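Putative antitoxin VapB45 (Mycobacterium tuberculosis, PDB 5AF3) is possibly the antitoxin component of a type II toxin-antitoxin system, with VapC45 as its cognate toxin. Local coordinates at residues 137-140 / 141-145. Sequence-based numbering, arbitrary orientation.
Sequences DLVV and RGLIV
Asp137 and Arg141 pair one turn apart along the short helix 135-143, in a local contact that continues through the last helical turn into strand 144-147. Arg141 N donates to Asp137 O at 2.8 Å, an ordinary helical bond, while their side chains form a salt bridge, Asp137 OD2 to Arg141 NH1 at 3.1 Å. The i to i+4 spacing brings the opposite charges together on the more exposed side. The bond is bent (139° at the hydrogen); NH1 comes from above the carboxylate plane, and the two flat groups are nearly perpendicular, 88° apart. A bend at chi3 turns the long arginine chain back along the helix, where Leu138 CD2 lies over the rim of one guanidinium face, 3.5 Å from Arg141 NH2. Asp137 OD2 also accepts from Gly133 N, so the carboxylate ties Arg141 to the residues just before the helix.

At the exit, Val140 O accepts from both Leu143 N at 3.0 Å and Ile144 N at 3.1 Å. The first donor lies well above the carbonyl plane, the second almost in line with C=O. Apolar branched residues suit the buried side: Val140 CG1, anti to the backbone N (chi1 171°), meets Ile144 CD1 in a tight 3.5 Å contact, and both side chains pack on helix 115-130. Val139 and Leu143 instead face Val89. The arrangement is an i to i+4 salt bridge on a helix that runs directly into the first strand of a beta hairpin, 144-147 with 150-153.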
# COMPACT_ATOMS: atom_id res chain seq x y z
N ASP A 137 -23.09 8.83 -19.55
CA ASP A 137 -22.55 7.80 -20.42
C ASP A 137 -21.06 7.57 -20.09
O ASP A 137 -20.59 6.43 -20.11
CB ASP A 137 -22.73 8.23 -21.89
CG ASP A 137 -22.38 7.14 -22.86
OD1 ASP A 137 -22.72 5.95 -22.63
OD2 ASP A 137 -21.76 7.45 -23.90
N LEU A 138 -20.35 8.64 -19.76
CA LEU A 138 -18.91 8.51 -19.46
C LEU A 138 -18.69 7.77 -18.15
O LEU A 138 -17.78 6.93 -18.09
CB LEU A 138 -18.22 9.85 -19.40
CG LEU A 138 -18.24 10.60 -20.74
CD1 LEU A 138 -17.72 12.03 -20.43
CD2 LEU A 138 -17.48 9.92 -21.87
N VAL A 139 -19.51 8.06 -17.14
CA VAL A 139 -19.49 7.25 -15.88
C VAL A 139 -19.67 5.77 -16.24
O VAL A 139 -18.84 4.89 -15.88
CB VAL A 139 -20.58 7.73 -14.87
CG1 VAL A 139 -20.78 6.70 -13.71
CG2 VAL A 139 -20.24 9.09 -14.33
N VAL A 140 -20.75 5.47 -16.96
CA VAL A 140 -21.13 4.09 -17.21
C VAL A 140 -20.10 3.36 -18.10
O VAL A 140 -19.82 2.17 -17.89
CB VAL A 140 -22.57 3.99 -17.77
CG1 VAL A 140 -22.90 2.59 -18.23
CG2 VAL A 140 -23.54 4.48 -16.72
N ARG A 141 -19.55 4.06 -19.10
CA ARG A 141 -18.48 3.51 -19.93
C ARG A 141 -17.22 3.20 -19.14
O ARG A 141 -16.47 2.28 -19.51
CB ARG A 141 -18.15 4.45 -21.11
CG ARG A 141 -19.11 4.20 -22.30
CD ARG A 141 -19.25 5.40 -23.25
NE ARG A 141 -18.01 6.15 -23.50
CZ ARG A 141 -17.89 7.17 -24.37
NH1 ARG A 141 -18.94 7.58 -25.07
NH2 ARG A 141 -16.72 7.78 -24.52
N GLY A 142 -17.02 3.91 -18.05
CA GLY A 142 -15.88 3.65 -17.15
C GLY A 142 -16.05 2.33 -16.39
O GLY A 142 -15.07 1.70 -15.98
N LEU A 143 -17.31 1.91 -16.20
CA LEU A 143 -17.63 0.74 -15.39
C LEU A 143 -17.87 -0.57 -16.11
O LEU A 143 -17.58 -1.65 -15.55
CB LEU A 143 -18.89 1.08 -14.52
CG LEU A 143 -18.69 2.15 -13.47
CD1 LEU A 143 -20.02 2.61 -12.87
CD2 LEU A 143 -17.75 1.60 -12.39
N ILE A 144 -18.40 -0.53 -17.34
CA ILE A 144 -18.93 -1.74 -17.94
C ILE A 144 -18.38 -1.97 -19.35
O ILE A 144 -17.91 -1.02 -20.01
CB ILE A 144 -20.50 -1.74 -17.96
CG1 ILE A 144 -21.05 -0.76 -18.97
CG2 ILE A 144 -21.07 -1.48 -16.55
CD1 ILE A 144 -22.59 -0.77 -19.10
N VAL A 145 -18.39 -3.23 -19.77
CA VAL A 145 -17.93 -3.60 -21.12
C VAL A 145 -18.80 -4.72 -21.62
O VAL A 145 -19.39 -5.45 -20.79
CB VAL A 145 -16.46 -4.06 -21.13
CG1 VAL A 145 -15.56 -2.88 -20.92
CG2 VAL A 145 -16.21 -5.13 -20.08